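Long-range contacts in alpha-1,2-mannosidase (Bacteroides thetaiotaomicron, PDB 2WW2), which hydrolyses alpha-mannosides with inversion of configuration, as a calcium-dependent glycoside hydrolase of family GH92 from a human gut symbiont: residues A[61-67]-A[78-84]; A[142-148]-A[215-221]; A[185-190]-A[227-233]. One frame throughout, in Å; residues are numbered along the deposited sequence.

Contact 1. Residues A[61-67]-A[78-84]; sequences MRGFRQT and GTFSIMP
Gln66 lays its side chain against the ring of Phe80, its amide carbon CD 3.6 Å from Phe80 CE2 and the amide plane steeply inclined, 71°, to the ring. The chain leaves with CG anti to the backbone N (chi1 171°) and stays extended, which brings the amide obliquely up to CE2 of the ring; there NE2 finds Ser235 OG outside the pair, while Phe184 stacks on Phe80. Gln66 N also donates to Phe80 O at 2.9 Å.

Met83 covers the other end of the contact. Its CG rests 3.4 Å from Arg62 O, and its sulfur passes over Gly63 to reach Phe64, SD to CE2 3.8 Å, a Met-aromatic contact that is oblique to the ring. The CD of Pro84 touches the same ring carbon, and Ile82 O lies at the ring's edge. Strands 63-67 and 80-84 run antiparallel within the N-terminal domain of family GH92, and Phe64 and Ile82 form a hydrogen-bonded pair through both their N-H and C=O groups. On the far side of strand 63-67, Arg62 and Gly63 both face Gln44 in a classic beta bulge.

Thr79 OG1 is gripped twice: it donates to Gln66 O at 2.6 Å and accepts from Arg65 NE at 2.7 Å, lying nearly in the guanidinium plane. Bends at chi2 and chi3 fold Arg65 back to this hydroxyl, and its NH2 makes a salt bridge with Asp76.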
loop_
_atom_site.group_PDB
_atom_site.type_symbol
_atom_site.label_atom_id
_atom_site.label_comp_id
_atom_site.label_asym_id
_atom_site.label_seq_id
_atom_site.Cartn_x
_atom_site.Cartn_y
_atom_site.Cartn_z
ATOM N N MET A 61 -11.248 -36.910 5.625
ATOM C CA MET A 61 -10.020 -37.623 5.312
ATOM C C MET A 61 -10.251 -38.665 4.230
ATOM O O MET A 61 -11.287 -39.314 4.201
ATOM C CB MET A 61 -9.459 -38.294 6.561
ATOM C CG MET A 61 -8.058 -38.804 6.345
ATOM S SD MET A 61 -6.862 -37.514 6.613
ATOM C CE MET A 61 -7.025 -37.222 8.395
ATOM N N ARG A 62 -9.282 -38.816 3.320
ATOM C CA ARG A 62 -9.404 -39.799 2.227
ATOM C C ARG A 62 -8.431 -40.971 2.338
ATOM O O ARG A 62 -8.671 -42.041 1.763
ATOM C CB ARG A 62 -9.131 -39.155 0.860
ATOM C CG ARG A 62 -9.954 -37.928 0.577
ATOM C CD ARG A 62 -9.756 -37.490 -0.866
ATOM N NE ARG A 62 -10.226 -36.121 -1.018
ATOM C CZ ARG A 62 -11.165 -35.741 -1.869
ATOM N NH1 ARG A 62 -11.747 -36.630 -2.670
ATOM N NH2 ARG A 62 -11.509 -34.468 -1.920
ATOM N N GLY A 63 -7.307 -40.767 3.013
ATOM C CA GLY A 63 -6.337 -41.856 3.131
ATOM C C GLY A 63 -5.095 -41.479 3.913
ATOM O O GLY A 63 -4.947 -40.324 4.344
ATOM N N PHE A 64 -4.205 -42.456 4.075
ATOM C CA PHE A 64 -2.897 -42.225 4.657
ATOM C C PHE A 64 -1.876 -42.604 3.611
ATOM O O PHE A 64 -1.782 -43.755 3.227
ATOM C CB PHE A 64 -2.729 -43.011 5.961
ATOM C CG PHE A 64 -3.745 -42.622 6.984
ATOM C CD1 PHE A 64 -3.489 -41.589 7.878
ATOM C CD2 PHE A 64 -4.989 -43.255 7.013
ATOM C CE1 PHE A 64 -4.454 -41.210 8.816
ATOM C CE2 PHE A 64 -5.957 -42.887 7.932
ATOM C CZ PHE A 64 -5.690 -41.863 8.847
ATOM N N ARG A 65 -1.135 -41.605 3.149
ATOM C CA ARG A 65 -0.277 -41.751 1.981
ATOM C C ARG A 65 1.147 -42.059 2.367
ATOM O O ARG A 65 1.695 -41.438 3.296
ATOM C CB ARG A 65 -0.251 -40.424 1.210
ATOM C CG ARG A 65 -1.529 -40.098 0.435
ATOM C CD ARG A 65 -1.388 -40.474 -1.045
ATOM N NE ARG A 65 -0.477 -39.572 -1.747
ATOM C CZ ARG A 65 -0.754 -38.310 -2.073
ATOM N NH1 ARG A 65 -1.927 -37.761 -1.755
ATOM N NH2 ARG A 65 0.161 -37.594 -2.720
ATOM N N GLN A 66 1.769 -42.983 1.629
ATOM C CA GLN A 66 3.209 -43.029 1.551
ATOM C C GLN A 66 3.545 -41.958 0.528
ATOM O O GLN A 66 3.108 -42.041 -0.639
ATOM C CB GLN A 66 3.705 -44.381 1.037
ATOM C CG GLN A 66 5.226 -44.342 0.752
ATOM C CD GLN A 66 5.722 -45.569 0.014
ATOM O OE1 GLN A 66 5.701 -45.630 -1.229
ATOM N NE2 GLN A 66 6.195 -46.540 0.760
ATOM N N THR A 67 4.294 -40.942 0.949
ATOM C CA THR A 67 4.543 -39.787 0.083
ATOM C C THR A 67 6.028 -39.442 0.015
ATOM O O THR A 67 6.791 -39.777 0.912
ATOM C CB THR A 67 3.726 -38.527 0.556
ATOM O OG1 THR A 67 3.922 -37.446 -0.366
ATOM C CG2 THR A 67 4.187 -38.072 1.947
ATOM N N GLY A 78 5.765 -42.171 -6.642
ATOM C CA GLY A 78 5.929 -43.431 -5.903
ATOM C C GLY A 78 5.016 -43.456 -4.699
ATOM O O GLY A 78 5.451 -43.816 -3.617
ATOM N N THR A 79 3.756 -43.071 -4.888
ATOM C CA THR A 79 2.825 -42.883 -3.761
ATOM C C THR A 79 1.638 -43.846 -3.832
ATOM O O THR A 79 1.127 -44.143 -4.922
ATOM C CB THR A 79 2.346 -41.381 -3.659
ATOM O OG1 THR A 79 1.526 -41.193 -2.503
ATOM C CG2 THR A 79 1.572 -40.929 -4.903
ATOM N N PHE A 80 1.226 -44.357 -2.666
ATOM C CA PHE A 80 0.012 -45.152 -2.547
ATOM C C PHE A 80 -0.613 -44.799 -1.205
ATOM O O PHE A 80 0.008 -44.069 -0.411
ATOM C CB PHE A 80 0.303 -46.664 -2.692
ATOM C CG PHE A 80 1.027 -47.283 -1.531
ATOM C CD1 PHE A 80 0.319 -47.895 -0.504
ATOM C CD2 PHE A 80 2.419 -47.311 -1.483
ATOM C CE1 PHE A 80 0.980 -48.487 0.574
ATOM C CE2 PHE A 80 3.079 -47.911 -0.393
ATOM C CZ PHE A 80 2.357 -48.486 0.632
ATOM N N SER A 81 -1.847 -45.230 -0.946
ATOM C CA SER A 81 -2.442 -44.897 0.357
ATOM C C SER A 81 -3.144 -46.094 0.955
ATOM O O SER A 81 -3.493 -47.047 0.257
ATOM C CB SER A 81 -3.429 -43.719 0.275
ATOM O OG SER A 81 -4.606 -44.083 -0.437
ATOM N N ILE A 82 -3.377 -46.010 2.256
ATOM C CA ILE A 82 -4.090 -47.035 2.984
ATOM C C ILE A 82 -5.176 -46.281 3.765
ATOM O O ILE A 82 -4.900 -45.230 4.324
ATOM C CB ILE A 82 -3.136 -47.726 3.983
ATOM C CG1 ILE A 82 -2.136 -48.628 3.248
ATOM C CG2 ILE A 82 -3.909 -48.522 5.015
ATOM C CD1 ILE A 82 -0.957 -49.053 4.130
ATOM N N MET A 83 -6.406 -46.794 3.768
ATOM C CA MET A 83 -7.506 -46.107 4.432
ATOM C C MET A 83 -8.419 -47.108 5.131
ATOM O O MET A 83 -9.142 -47.861 4.491
ATOM C CB MET A 83 -8.320 -45.268 3.426
ATOM C CG MET A 83 -9.414 -44.453 4.092
ATOM S SD MET A 83 -8.754 -43.321 5.355
ATOM C CE MET A 83 -10.253 -42.435 5.753
ATOM N N PRO A 84 -8.387 -47.126 6.465
ATOM C CA PRO A 84 -9.364 -47.966 7.151
ATOM C C PRO A 84 -10.748 -47.303 7.098
ATOM O O PRO A 84 -10.845 -46.073 7.098
ATOM C CB PRO A 84 -8.818 -48.052 8.577
ATOM C CG PRO A 84 -7.970 -46.837 8.742
ATOM C CD PRO A 84 -7.447 -46.460 7.376
#

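Contact 2. Residues A[142-148]-A[215-221]; sequences DQYVVVD and TCAYLKF
Lys220 carries its methylenes obliquely across the Tyr144 ring, CG lying 3.8 Å from Tyr144 CE1 and CE 3.6 Å from the phenol oxygen OH. The chain is extended as far as CE and turns at chi4 (-68°), swinging the ammonium toward Asp142. That salt bridge is long and its hydrogen bond weak, with NZ 3.5 Å from Asp142 OD1. A water helps to fix the ammonium: it accepts from Lys220 NZ and Gln143 N and donates to Phe221 O, bridging the two strand ends. Beside Lys220, Tyr218 points the same way as Tyr144, and the two rings touch obliquely, CD1 to CD1 3.9 Å, with planes 75° apart.

The other face is mainly apolar, apart from Gln143, whose OE1 lies 3.6 Å from Phe221 CB and accepts from Val223 N. Phe221 reaches across to Val145, its CE2 3.6 Å from Val145 CG2, while Leu219 and Val147 approach more loosely. Between the two faces the antiparallel backbones are firmly joined: Val145 exchanges two bonds with Leu219 and Val147 two with Ala217, the shortest being Val147 N to Ala217 O at 2.8 Å. At the opposite end of the Tyr144 and Lys220 face, Cys216 SG sits 3.7 Å from Asp148 CG. The Asp148 carboxylate is positioned by Tyr214, Arg96, Asn48 and the backbone N of Tyr150, and Tyr218 OH bonds to His205.

Strand 143-148 has its other edge taken by strand 80-86; strand 216-221 continues to strand 194-198, and the Val145, Val147 and Leu219 face packs on strand 182-188.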
loop_
_atom_site.group_PDB
_atom_site.type_symbol
_atom_site.label_atom_id
_atom_site.label_comp_id
_atom_site.label_asym_id
_atom_site.label_seq_id
_atom_site.Cartn_x
_atom_site.Cartn_y
_atom_site.Cartn_z
ATOM N N ASP A 142 -19.284 -52.844 9.775
ATOM C CA ASP A 142 -18.365 -53.533 8.848
ATOM C C ASP A 142 -16.974 -52.911 8.978
ATOM O O ASP A 142 -16.855 -51.716 9.236
ATOM C CB ASP A 142 -18.863 -53.444 7.393
ATOM C CG ASP A 142 -20.172 -54.221 7.165
ATOM O OD1 ASP A 142 -20.442 -55.168 7.920
ATOM O OD2 ASP A 142 -20.925 -53.886 6.230
ATOM N N GLN A 143 -15.939 -53.721 8.786
ATOM C CA GLN A 143 -14.555 -53.315 8.980
ATOM C C GLN A 143 -13.793 -53.495 7.670
ATOM O O GLN A 143 -13.648 -54.618 7.193
ATOM C CB GLN A 143 -13.900 -54.213 10.041
ATOM C CG GLN A 143 -14.620 -54.261 11.397
ATOM C CD GLN A 143 -13.953 -55.242 12.363
ATOM O OE1 GLN A 143 -13.040 -55.965 11.977
ATOM N NE2 GLN A 143 -14.427 -55.283 13.622
ATOM N N TYR A 144 -13.298 -52.406 7.098
ATOM C CA TYR A 144 -12.520 -52.491 5.867
ATOM C C TYR A 144 -11.194 -51.765 5.947
ATOM O O TYR A 144 -11.022 -50.849 6.730
ATOM C CB TYR A 144 -13.269 -51.842 4.717
ATOM C CG TYR A 144 -14.638 -52.404 4.431
ATOM C CD1 TYR A 144 -14.803 -53.516 3.605
ATOM C CD2 TYR A 144 -15.768 -51.797 4.958
ATOM C CE1 TYR A 144 -16.072 -54.015 3.331
ATOM C CE2 TYR A 144 -17.030 -52.285 4.691
ATOM C CZ TYR A 144 -17.176 -53.388 3.880
ATOM O OH TYR A 144 -18.438 -53.845 3.620
ATOM N N VAL A 145 -10.271 -52.163 5.083
ATOM C CA VAL A 145 -9.150 -51.314 4.737
ATOM C C VAL A 145 -9.131 -51.244 3.218
ATOM O O VAL A 145 -9.250 -52.278 2.549
ATOM C CB VAL A 145 -7.821 -51.912 5.258
ATOM C CG1 VAL A 145 -6.616 -51.104 4.728
ATOM C CG2 VAL A 145 -7.841 -52.010 6.801
ATOM N N VAL A 146 -8.988 -50.034 2.675
ATOM C CA VAL A 146 -8.828 -49.850 1.243
ATOM C C VAL A 146 -7.386 -49.463 0.964
ATOM O O VAL A 146 -6.824 -48.581 1.640
ATOM C CB VAL A 146 -9.744 -48.746 0.686
ATOM C CG1 VAL A 146 -9.379 -48.412 -0.783
ATOM C CG2 VAL A 146 -11.214 -49.162 0.814
ATOM N N VAL A 147 -6.813 -50.111 -0.049
ATOM C CA VAL A 147 -5.492 -49.783 -0.528
ATOM C C VAL A 147 -5.665 -49.115 -1.900
ATOM O O VAL A 147 -6.371 -49.626 -2.768
ATOM C CB VAL A 147 -4.608 -51.029 -0.650
ATOM C CG1 VAL A 147 -3.278 -50.681 -1.257
ATOM C CG2 VAL A 147 -4.391 -51.696 0.741
ATOM N N ASP A 148 -5.045 -47.955 -2.068
ATOM C CA ASP A 148 -5.232 -47.140 -3.260
ATOM C C ASP A 148 -3.844 -46.999 -3.863
ATOM O O ASP A 148 -2.949 -46.419 -3.248
ATOM C CB ASP A 148 -5.849 -45.789 -2.852
ATOM C CG ASP A 148 -6.039 -44.832 -4.026
ATOM O OD1 ASP A 148 -5.204 -44.838 -4.959
ATOM O OD2 ASP A 148 -7.032 -44.067 -4.006
ATOM N N THR A 215 -5.980 -48.206 -9.738
ATOM C CA THR A 215 -6.411 -49.428 -9.058
ATOM C C THR A 215 -6.514 -49.228 -7.551
ATOM O O THR A 215 -5.727 -48.478 -6.964
ATOM C CB THR A 215 -5.447 -50.619 -9.299
ATOM O OG1 THR A 215 -4.132 -50.324 -8.797
ATOM C CG2 THR A 215 -5.348 -50.959 -10.791
ATOM N N CYS A 216 -7.486 -49.915 -6.949
ATOM C CA CYS A 216 -7.631 -50.015 -5.506
ATOM C C CYS A 216 -7.996 -51.455 -5.146
ATOM O O CYS A 216 -8.382 -52.267 -6.011
ATOM C CB CYS A 216 -8.734 -49.065 -5.000
ATOM S SG CYS A 216 -8.473 -47.281 -5.394
ATOM N N ALA A 217 -7.878 -51.783 -3.868
ATOM C CA ALA A 217 -8.281 -53.108 -3.400
ATOM C C ALA A 217 -8.883 -52.902 -2.044
ATOM O O ALA A 217 -8.515 -51.949 -1.335
ATOM C CB ALA A 217 -7.087 -54.035 -3.298
ATOM N N TYR A 218 -9.812 -53.769 -1.679
ATOM C CA TYR A 218 -10.341 -53.725 -0.320
ATOM C C TYR A 218 -10.177 -55.066 0.356
ATOM O O TYR A 218 -10.153 -56.107 -0.291
ATOM C CB TYR A 218 -11.814 -53.279 -0.294
ATOM C CG TYR A 218 -12.812 -54.383 -0.570
ATOM C CD1 TYR A 218 -13.237 -55.236 0.458
ATOM C CD2 TYR A 218 -13.329 -54.578 -1.847
ATOM C CE1 TYR A 218 -14.154 -56.238 0.217
ATOM C CE2 TYR A 218 -14.243 -55.595 -2.094
ATOM C CZ TYR A 218 -14.651 -56.409 -1.051
ATOM O OH TYR A 218 -15.555 -57.414 -1.281
ATOM N N LEU A 219 -10.064 -55.007 1.677
ATOM C CA LEU A 219 -10.009 -56.159 2.535
ATOM C C LEU A 219 -11.030 -55.908 3.623
ATOM O O LEU A 219 -11.134 -54.785 4.115
ATOM C CB LEU A 219 -8.623 -56.262 3.171
ATOM C CG LEU A 219 -7.519 -56.465 2.134
ATOM C CD1 LEU A 219 -6.861 -55.124 1.806
ATOM C CD2 LEU A 219 -6.514 -57.447 2.664
ATOM N N LYS A 220 -11.805 -56.940 3.964
ATOM C CA LYS A 220 -12.797 -56.845 5.023
ATOM C C LYS A 220 -12.381 -57.745 6.187
ATOM O O LYS A 220 -11.923 -58.873 5.966
ATOM C CB LYS A 220 -14.165 -57.275 4.480
ATOM C CG LYS A 220 -15.331 -57.075 5.437
ATOM C CD LYS A 220 -16.625 -57.518 4.733
ATOM C CE LYS A 220 -17.864 -56.921 5.370
ATOM N NZ LYS A 220 -18.098 -57.476 6.731
ATOM N N PHE A 221 -12.542 -57.261 7.421
ATOM C CA PHE A 221 -12.079 -58.000 8.597
ATOM C C PHE A 221 -13.195 -58.337 9.576
ATOM O O PHE A 221 -14.334 -57.907 9.413
ATOM C CB PHE A 221 -10.954 -57.234 9.318
ATOM C CG PHE A 221 -9.772 -56.960 8.438
ATOM C CD1 PHE A 221 -8.764 -57.902 8.297
ATOM C CD2 PHE A 221 -9.705 -55.788 7.696
ATOM C CE1 PHE A 221 -7.684 -57.658 7.456
ATOM C CE2 PHE A 221 -8.642 -55.536 6.856
ATOM C CZ PHE A 221 -7.624 -56.459 6.731
HETATM O O HOH W 1 -16.518 -56.566 9.024
#

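Contact 3. Residues A[185-190]-A[227-233]; sequences MMEFSH and EKLTIRT
Strands 185-188 and 229-233 run antiparallel, their axes 4.5 Å apart at closest approach, with Glu187 and Arg232 a hydrogen-bonded pair and Met186-Thr233 and Phe188-Ile231 non-hydrogen-bonded pairs. Glu187 and Arg232 lie side by side on one face, pointing the same way, and their ends meet in a salt bridge, Arg232 NH1 to Glu187 OE1 2.8 Å. The planes stand 79° apart; the nitrogen meets OE1 from above the carboxylate plane, OE1 is itself tilted from the guanidinium plane, and the bond is bent, with 140° at the hydrogen. Thr230 CG2 lies against one face of the guanidinium toward its rim. Arg232 NE bonds to Ala254 O, and Phe247 of helix 240-250 packs against both charged side chains; a glycerol, probably from the crystallisation liquor, bonds to NH1.

The opposite face is largely apolar: Ile231 lies side by side with Phe188, its CG2 3.8 Å from Phe188 CE1 in an off-centre CH-pi contact, and Leu229 CD2 approaches the ring's edge. This face turns toward Val145 and Val147 of strand 143-148, so the pair packs as one layer against another, consistent with the beta-sandwich of the galactose-mutarotase-like clan to which this N-terminal domain belongs.

Beyond the last bridge one backbone bond remains, Ser189 N to Thr230 O, and side chains add the rest. Ser189 OG accepts from Thr230 N at 2.8 Å in an almost straight bond. The same hydroxyl is 2.8 Å from His190 ND1 and hydrogen-bonded to it, which helps to hold the imidazole's rotation. At the ring's other nitrogen, NE2 donates to Glu227 OE1 at 2.8 Å, virtually straight and in the ring plane. At the other end, Thr233 OG1, anti to its own N (chi1 -172°), donates to Met185 O from above the carbonyl plane.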
loop_
_atom_site.group_PDB
_atom_site.type_symbol
_atom_site.label_atom_id
_atom_site.label_comp_id
_atom_site.label_asym_id
_atom_site.label_seq_id
_atom_site.Cartn_x
_atom_site.Cartn_y
_atom_site.Cartn_z
ATOM N N MET A 185 4.515 -53.609 -0.235
ATOM C CA MET A 185 3.877 -54.791 0.331
ATOM C C MET A 185 3.387 -54.469 1.718
ATOM O O MET A 185 3.942 -53.599 2.413
ATOM C CB MET A 185 4.804 -56.021 0.367
ATOM C CG MET A 185 5.929 -55.978 1.381
ATOM S SD MET A 185 6.667 -57.613 1.726
ATOM C CE MET A 185 5.467 -58.388 2.792
ATOM N N MET A 186 2.341 -55.174 2.118
ATOM C CA MET A 186 1.796 -54.975 3.447
ATOM C C MET A 186 1.201 -56.262 3.994
ATOM O O MET A 186 0.836 -57.174 3.247
ATOM C CB MET A 186 0.760 -53.857 3.436
ATOM C CG MET A 186 -0.473 -54.168 2.661
ATOM S SD MET A 186 -1.556 -52.730 2.549
ATOM C CE MET A 186 -0.729 -51.843 1.237
ATOM N N GLU A 187 1.121 -56.333 5.308
ATOM C CA GLU A 187 0.639 -57.529 5.949
ATOM C C GLU A 187 -0.373 -57.100 6.988
ATOM O O GLU A 187 -0.194 -56.054 7.603
ATOM C CB GLU A 187 1.814 -58.236 6.617
ATOM C CG GLU A 187 1.422 -59.509 7.354
ATOM C CD GLU A 187 2.551 -60.043 8.206
ATOM O OE1 GLU A 187 3.108 -59.286 9.026
ATOM O OE2 GLU A 187 2.888 -61.219 8.050
ATOM N N PHE A 188 -1.443 -57.885 7.153
ATOM C CA PHE A 188 -2.491 -57.584 8.125
ATOM C C PHE A 188 -2.453 -58.644 9.224
ATOM O O PHE A 188 -2.187 -59.831 8.961
ATOM C CB PHE A 188 -3.870 -57.546 7.440
ATOM C CG PHE A 188 -3.978 -56.481 6.365
ATOM C CD1 PHE A 188 -4.515 -55.237 6.655
ATOM C CD2 PHE A 188 -3.496 -56.708 5.089
ATOM C CE1 PHE A 188 -4.597 -54.242 5.679
ATOM C CE2 PHE A 188 -3.572 -55.717 4.104
ATOM C CZ PHE A 188 -4.127 -54.489 4.398
ATOM N N SER A 189 -2.731 -58.228 10.451
ATOM C CA SER A 189 -2.612 -59.130 11.582
ATOM C C SER A 189 -3.768 -60.125 11.681
ATOM O O SER A 189 -3.635 -61.176 12.307
ATOM C CB SER A 189 -2.516 -58.316 12.880
ATOM O OG SER A 189 -3.672 -57.503 13.038
ATOM N N HIS A 190 -4.902 -59.796 11.078
ATOM C CA HIS A 190 -6.115 -60.592 11.259
ATOM C C HIS A 190 -6.584 -61.168 9.927
ATOM O O HIS A 190 -6.243 -60.639 8.869
ATOM C CB HIS A 190 -7.208 -59.725 11.889
ATOM C CG HIS A 190 -7.042 -59.528 13.364
ATOM N ND1 HIS A 190 -6.113 -58.661 13.903
ATOM C CD2 HIS A 190 -7.696 -60.081 14.416
ATOM C CE1 HIS A 190 -6.190 -58.703 15.223
ATOM N NE2 HIS A 190 -7.148 -59.553 15.559
ATOM N N GLU A 227 -9.858 -55.987 20.387
ATOM C CA GLU A 227 -8.618 -56.197 19.641
ATOM C C GLU A 227 -8.410 -55.099 18.596
ATOM O O GLU A 227 -9.340 -54.394 18.246
ATOM C CB GLU A 227 -8.586 -57.589 18.980
ATOM C CG GLU A 227 -8.586 -58.750 19.986
ATOM C CD GLU A 227 -8.320 -60.105 19.326
ATOM O OE1 GLU A 227 -7.947 -60.160 18.130
ATOM O OE2 GLU A 227 -8.487 -61.127 20.009
ATOM N N LYS A 228 -7.182 -54.956 18.116
ATOM C CA LYS A 228 -6.865 -53.942 17.113
ATOM C C LYS A 228 -6.216 -54.628 15.926
ATOM O O LYS A 228 -5.524 -55.634 16.093
ATOM C CB LYS A 228 -5.928 -52.871 17.684
ATOM C CG LYS A 228 -6.543 -52.085 18.866
ATOM C CD LYS A 228 -5.581 -51.014 19.383
ATOM C CE LYS A 228 -4.358 -51.653 20.053
ATOM N NZ LYS A 228 -3.481 -50.627 20.711
ATOM N N LEU A 229 -6.447 -54.083 14.735
ATOM C CA LEU A 229 -5.789 -54.569 13.533
ATOM C C LEU A 229 -4.428 -53.894 13.447
ATOM O O LEU A 229 -4.326 -52.674 13.636
ATOM C CB LEU A 229 -6.608 -54.170 12.296
ATOM C CG LEU A 229 -6.057 -54.589 10.929
ATOM C CD1 LEU A 229 -6.209 -56.108 10.731
ATOM C CD2 LEU A 229 -6.770 -53.824 9.823
ATOM N N THR A 230 -3.387 -54.671 13.162
ATOM C CA THR A 230 -2.096 -54.095 12.824
ATOM C C THR A 230 -1.869 -54.234 11.323
ATOM O O THR A 230 -2.195 -55.265 10.736
ATOM C CB THR A 230 -0.955 -54.801 13.574
ATOM O OG1 THR A 230 -1.107 -54.575 14.977
ATOM C CG2 THR A 230 0.389 -54.246 13.138
ATOM N N ILE A 231 -1.346 -53.182 10.695
ATOM C CA ILE A 231 -0.979 -53.239 9.280
ATOM C C ILE A 231 0.488 -52.887 9.216
ATOM O O ILE A 231 0.895 -51.850 9.736
ATOM C CB ILE A 231 -1.727 -52.190 8.433
ATOM C CG1 ILE A 231 -3.232 -52.223 8.720
ATOM C CG2 ILE A 231 -1.472 -52.434 6.910
ATOM C CD1 ILE A 231 -4.039 -51.155 7.950
ATOM N N ARG A 232 1.282 -53.743 8.581
ATOM C CA ARG A 232 2.718 -53.507 8.448
ATOM C C ARG A 232 2.987 -53.325 6.986
ATOM O O ARG A 232 2.477 -54.098 6.183
ATOM C CB ARG A 232 3.529 -54.715 8.941
ATOM C CG ARG A 232 3.264 -55.054 10.396
ATOM C CD ARG A 232 3.990 -56.356 10.846
ATOM N NE ARG A 232 3.515 -56.669 12.184
ATOM C CZ ARG A 232 2.613 -57.605 12.447
ATOM N NH1 ARG A 232 2.141 -58.368 11.469
ATOM N NH2 ARG A 232 2.193 -57.785 13.694
ATOM N N THR A 233 3.793 -52.326 6.633
ATOM C CA THR A 233 4.037 -52.048 5.218
ATOM C C THR A 233 5.461 -51.518 4.963
ATOM O O THR A 233 6.074 -50.897 5.834
ATOM C CB THR A 233 2.945 -51.089 4.663
ATOM O OG1 THR A 233 3.064 -50.961 3.244
ATOM C CG2 THR A 233 3.029 -49.699 5.298
#

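How the contacts relate
All three contacts lie in the N-terminal domain of the GH92 enzyme, on the same side of the chain's centre. Contacts 1 and 2 have centres about 12 Å apart and are edge neighbours: strand 80-86 of contact 1 pairs antiparallel with strand 143-148 of contact 2, through bonds such as Met83 N to Val146 O. Contact 3, centred about 12 Å from contact 2 and about 15 Å from contact 1, packs against both through side chains: Met186 meets Val147 and Phe80, and Phe188 meets Phe221. Along the chain, contact 1 closes first, whereas the segments of contacts 2 and 3 alternate, tying sequence-distant strands into two packed layers.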